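Local coordinates for protein kallikrein-10 (Homo sapiens, PDB 5LPE) that is a secreted, zymogen-like serine protease of the kallikrein family that is inhibited by zinc and has a tumour-suppressor role in breast and prostate cancer, at residues Pro16-Cys29 and Thr41-Gly55. Numbering follows the deposited sequence.
Sequences PWQVSLFNGLSFHC and TAAHCGNKPLWARVG. With ZN (zinc ion), chain F.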
# COMPACT_ATOMS: atom_id res chain seq x y z
N PRO A 16 -9.86 8.35 0.17
CA PRO A 16 -11.07 7.51 0.28
C PRO A 16 -10.82 6.04 0.00
O PRO A 16 -11.68 5.21 0.31
CB PRO A 16 -12.01 8.11 -0.77
CG PRO A 16 -11.08 8.64 -1.81
CD PRO A 16 -9.90 9.19 -1.04
N TRP A 17 -9.69 5.71 -0.60
CA TRP A 17 -9.28 4.35 -0.91
C TRP A 17 -8.51 3.68 0.22
O TRP A 17 -8.17 2.50 0.10
CB TRP A 17 -8.39 4.38 -2.16
CG TRP A 17 -7.34 5.46 -2.03
CD1 TRP A 17 -6.20 5.41 -1.28
CD2 TRP A 17 -7.37 6.77 -2.62
NE1 TRP A 17 -5.51 6.59 -1.39
CE2 TRP A 17 -6.21 7.44 -2.21
CE3 TRP A 17 -8.25 7.42 -3.48
CZ2 TRP A 17 -5.91 8.73 -2.62
CZ3 TRP A 17 -7.96 8.69 -3.88
CH2 TRP A 17 -6.80 9.33 -3.46
N GLN A 18 -8.19 4.41 1.29
CA GLN A 18 -7.47 3.83 2.41
C GLN A 18 -8.28 2.72 3.07
O GLN A 18 -9.48 2.88 3.33
CB GLN A 18 -7.14 4.91 3.44
CG GLN A 18 -6.00 4.56 4.37
CD GLN A 18 -4.65 4.56 3.68
OE1 GLN A 18 -4.56 4.85 2.48
NE2 GLN A 18 -3.59 4.25 4.44
N VAL A 19 -7.62 1.59 3.36
CA VAL A 19 -8.27 0.40 3.91
C VAL A 19 -7.42 -0.13 5.05
O VAL A 19 -6.20 -0.31 4.89
CB VAL A 19 -8.47 -0.70 2.85
CG1 VAL A 19 -9.04 -1.96 3.50
CG2 VAL A 19 -9.38 -0.23 1.71
N SER A 20 -8.05 -0.40 6.19
CA SER A 20 -7.41 -1.09 7.31
C SER A 20 -7.90 -2.53 7.33
O SER A 20 -9.10 -2.79 7.25
CB SER A 20 -7.72 -0.41 8.64
OG SER A 20 -9.05 0.06 8.68
N LEU A 21 -6.96 -3.47 7.44
CA LEU A 21 -7.25 -4.89 7.44
C LEU A 21 -7.02 -5.44 8.84
O LEU A 21 -5.98 -5.19 9.44
CB LEU A 21 -6.38 -5.64 6.43
CG LEU A 21 -6.68 -5.39 4.96
CD1 LEU A 21 -5.58 -5.92 4.08
CD2 LEU A 21 -8.00 -6.04 4.59
N PHE A 22 -8.00 -6.18 9.34
CA PHE A 22 -7.90 -6.76 10.67
C PHE A 22 -7.94 -8.27 10.59
O PHE A 22 -8.69 -8.84 9.79
CB PHE A 22 -9.01 -6.26 11.57
CG PHE A 22 -8.92 -4.81 11.88
CD1 PHE A 22 -9.49 -3.87 11.05
CD2 PHE A 22 -8.25 -4.38 13.01
CE1 PHE A 22 -9.40 -2.52 11.34
CE2 PHE A 22 -8.16 -3.03 13.30
CZ PHE A 22 -8.73 -2.10 12.46
N ASN A 23 -7.09 -8.91 11.40
CA ASN A 23 -7.18 -10.33 11.73
C ASN A 23 -7.68 -10.44 13.17
O ASN A 23 -7.20 -9.73 14.05
CB ASN A 23 -5.83 -11.03 11.56
CG ASN A 23 -5.87 -12.50 12.01
OD1 ASN A 23 -5.22 -12.87 12.99
ND2 ASN A 23 -6.62 -13.32 11.29
N GLY A 24 -8.64 -11.33 13.39
CA GLY A 24 -9.33 -11.35 14.67
C GLY A 24 -9.90 -9.97 14.95
O GLY A 24 -10.56 -9.37 14.09
N LEU A 25 -9.64 -9.47 16.15
CA LEU A 25 -9.92 -8.09 16.54
C LEU A 25 -8.69 -7.19 16.38
O LEU A 25 -8.71 -6.04 16.83
CB LEU A 25 -10.45 -8.03 17.98
CG LEU A 25 -11.87 -8.55 18.28
CD1 LEU A 25 -12.91 -7.85 17.39
CD2 LEU A 25 -11.98 -10.07 18.16
N SER A 26 -7.63 -7.71 15.78
CA SER A 26 -6.32 -7.08 15.79
C SER A 26 -5.98 -6.46 14.44
O SER A 26 -6.34 -6.99 13.39
CB SER A 26 -5.25 -8.10 16.16
OG SER A 26 -3.97 -7.59 15.86
N PHE A 27 -5.26 -5.34 14.47
CA PHE A 27 -4.78 -4.72 13.25
C PHE A 27 -3.72 -5.58 12.59
O PHE A 27 -2.88 -6.19 13.26
CB PHE A 27 -4.20 -3.35 13.54
CG PHE A 27 -3.84 -2.58 12.31
CD1 PHE A 27 -4.80 -1.86 11.62
CD2 PHE A 27 -2.53 -2.58 11.83
CE1 PHE A 27 -4.48 -1.15 10.48
CE2 PHE A 27 -2.19 -1.87 10.69
CZ PHE A 27 -3.16 -1.15 10.02
N HIS A 28 -3.74 -5.62 11.27
CA HIS A 28 -2.76 -6.45 10.56
C HIS A 28 -2.03 -5.63 9.51
O HIS A 28 -0.81 -5.45 9.59
CB HIS A 28 -3.45 -7.66 9.93
CG HIS A 28 -2.54 -8.84 9.76
ND1 HIS A 28 -2.08 -9.59 10.83
CD2 HIS A 28 -2.02 -9.41 8.65
CE1 HIS A 28 -1.32 -10.57 10.38
NE2 HIS A 28 -1.27 -10.49 9.06
N CYS A 29 -2.75 -5.16 8.50
CA CYS A 29 -2.11 -4.47 7.40
C CYS A 29 -3.01 -3.35 6.90
O CYS A 29 -4.21 -3.31 7.18
CB CYS A 29 -1.80 -5.42 6.25
SG CYS A 29 -0.33 -6.39 6.54
N THR A 41 -3.02 -5.49 -1.25
CA THR A 41 -2.10 -5.35 -0.14
C THR A 41 -0.91 -6.28 -0.37
O THR A 41 -0.86 -7.02 -1.35
CB THR A 41 -2.82 -5.65 1.18
OG1 THR A 41 -1.92 -5.48 2.28
CG2 THR A 41 -3.37 -7.07 1.18
N ALA A 42 0.03 -6.23 0.56
CA ALA A 42 1.21 -7.08 0.47
C ALA A 42 0.84 -8.52 0.77
O ALA A 42 0.07 -8.79 1.69
CB ALA A 42 2.29 -6.58 1.42
N ALA A 43 1.40 -9.45 -0.01
CA ALA A 43 1.18 -10.87 0.26
C ALA A 43 1.59 -11.27 1.67
O ALA A 43 0.94 -12.13 2.28
CB ALA A 43 1.91 -11.72 -0.77
N HIS A 44 2.65 -10.65 2.23
CA HIS A 44 3.11 -11.07 3.56
C HIS A 44 2.07 -10.83 4.64
O HIS A 44 2.28 -11.24 5.78
CB HIS A 44 4.41 -10.37 3.97
CG HIS A 44 4.24 -8.93 4.36
ND1 HIS A 44 4.84 -7.90 3.68
CD2 HIS A 44 3.55 -8.36 5.38
CE1 HIS A 44 4.52 -6.75 4.24
NE2 HIS A 44 3.73 -7.00 5.28
N CYS A 45 0.97 -10.15 4.30
CA CYS A 45 -0.18 -9.95 5.17
C CYS A 45 -1.17 -11.10 5.12
O CYS A 45 -2.23 -11.02 5.76
CB CYS A 45 -0.90 -8.66 4.79
SG CYS A 45 0.12 -7.18 4.77
N GLY A 46 -0.87 -12.15 4.36
CA GLY A 46 -1.84 -13.19 4.06
C GLY A 46 -1.92 -14.34 5.04
O GLY A 46 -2.38 -15.42 4.68
N ASN A 47 -1.47 -14.12 6.28
CA ASN A 47 -1.69 -15.11 7.34
C ASN A 47 -3.13 -15.58 7.34
O ASN A 47 -3.40 -16.79 7.35
CB ASN A 47 -1.33 -14.52 8.71
CG ASN A 47 -0.04 -13.70 8.69
OD1 ASN A 47 -0.03 -12.55 8.24
ND2 ASN A 47 1.05 -14.28 9.19
N LYS A 48 -4.07 -14.63 7.30
CA LYS A 48 -5.50 -14.88 7.03
C LYS A 48 -6.17 -15.62 8.19
O LYS A 48 -5.49 -16.30 8.95
CB LYS A 48 -5.67 -15.66 5.72
CG LYS A 48 -6.17 -14.82 4.56
CD LYS A 48 -5.91 -15.50 3.23
CE LYS A 48 -4.63 -14.98 2.58
NZ LYS A 48 -4.27 -15.69 1.32
N PRO A 49 -7.49 -15.49 8.33
CA PRO A 49 -8.47 -14.68 7.59
C PRO A 49 -8.43 -13.21 7.96
O PRO A 49 -7.98 -12.88 9.07
CB PRO A 49 -9.81 -15.29 8.01
CG PRO A 49 -9.53 -15.99 9.29
CD PRO A 49 -8.15 -16.50 9.18
N LEU A 50 -8.92 -12.35 7.07
CA LEU A 50 -8.87 -10.91 7.24
C LEU A 50 -10.25 -10.29 7.05
O LEU A 50 -11.16 -10.90 6.49
CB LEU A 50 -7.90 -10.26 6.25
CG LEU A 50 -6.41 -10.48 6.47
CD1 LEU A 50 -5.61 -9.62 5.50
CD2 LEU A 50 -6.03 -10.18 7.90
N TRP A 51 -10.39 -9.05 7.53
CA TRP A 51 -11.57 -8.26 7.23
C TRP A 51 -11.18 -6.79 7.14
O TRP A 51 -10.25 -6.34 7.81
CB TRP A 51 -12.68 -8.48 8.27
CG TRP A 51 -12.33 -8.22 9.70
CD1 TRP A 51 -11.70 -9.07 10.56
CD2 TRP A 51 -12.62 -7.02 10.46
NE1 TRP A 51 -11.56 -8.47 11.80
CE2 TRP A 51 -12.13 -7.22 11.77
CE3 TRP A 51 -13.24 -5.81 10.15
CZ2 TRP A 51 -12.23 -6.25 12.77
CZ3 TRP A 51 -13.34 -4.84 11.16
CH2 TRP A 51 -12.84 -5.07 12.44
N ALA A 52 -11.91 -6.05 6.30
CA ALA A 52 -11.47 -4.76 5.79
C ALA A 52 -12.42 -3.66 6.23
O ALA A 52 -13.62 -3.70 5.92
CB ALA A 52 -11.40 -4.79 4.26
N ARG A 53 -11.88 -2.66 6.94
CA ARG A 53 -12.59 -1.42 7.22
C ARG A 53 -12.19 -0.39 6.17
O ARG A 53 -11.02 -0.03 6.06
CB ARG A 53 -12.27 -0.90 8.62
CG ARG A 53 -13.29 0.12 9.11
CD ARG A 53 -13.00 0.70 10.49
NE ARG A 53 -12.79 2.14 10.41
CZ ARG A 53 -11.59 2.72 10.40
NH1 ARG A 53 -11.49 4.04 10.32
NH2 ARG A 53 -10.49 1.97 10.48
N VAL A 54 -13.16 0.10 5.41
CA VAL A 54 -12.87 0.99 4.29
C VAL A 54 -13.37 2.39 4.59
O VAL A 54 -14.32 2.59 5.35
CB VAL A 54 -13.46 0.46 2.97
CG1 VAL A 54 -12.87 -0.89 2.63
CG2 VAL A 54 -14.97 0.38 3.06
N GLY A 55 -12.69 3.38 4.02
CA GLY A 55 -13.17 4.75 4.06
C GLY A 55 -12.68 5.69 5.15
O GLY A 55 -12.56 5.34 6.33
ZN ZN F . 6.47 -8.51 2.51
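Arg53 O is gripped from strand 18-23 by Ser20 N at 3.0 Å, in the carbonyl plane, more weakly by Ser20 OG at 3.3 Å, and by a CA-H...O contact from Val19. Further along the pair, Trp51 NE1 donates to Gly24 O over 2.7 Å; the bond is nearly straight (169° at the hydrogen), with the oxygen in the indole plane. That oxygen belongs to the type II' turn Asn23-Ser26, so the indole edge grips the hairpin between strands 18-23 and 26-29. Trp51 CG sits between its own backbone N and carbonyl carbon (chi1 57°), which folds the indole over Phe22. Phe22 CB stands over one indole face, 3.6 Å from the five-membered ring centroid, a CH-pi contact; the phenyl makes an offset stack on the six-membered ring, planes 24° apart. An alanine in place of Trp51 would probably leave Gly24 O without this donor and strip Phe22 of its stacking partner. From the first residue of the turn, Asn23 ND2 donates to Pro49 O in the plane of its own amide (2.6 Å); the peptide bond before Pro49 is cis.

Strands 18-23 and 51-54 run antiparallel, with Ser20-Arg53 and Phe22-Trp51 as hydrogen-bonded pairs, and so close the first barrel of the chymotrypsin fold. On the face opposite the indole, Leu21 CD2 meets Ala52 CB at 3.6 Å. A classic bulge sets His28 and Cys29 against Leu21; His28 NE2 donates to Asn47 OD1 from above the amide plane. The Cys29-Cys45 disulfide (SG-SG 2.0 Å) ties the hairpin to the 3-10 segment 43-45, next to His44, whose ND1 binds zinc with Asp92 and Asp95 while NE2 is hydrogen-bonded to Ser187 OG. The metal thus occupies the nitrogen that would be expected to face Asp95 in the charge relay, consistent with zinc inhibition.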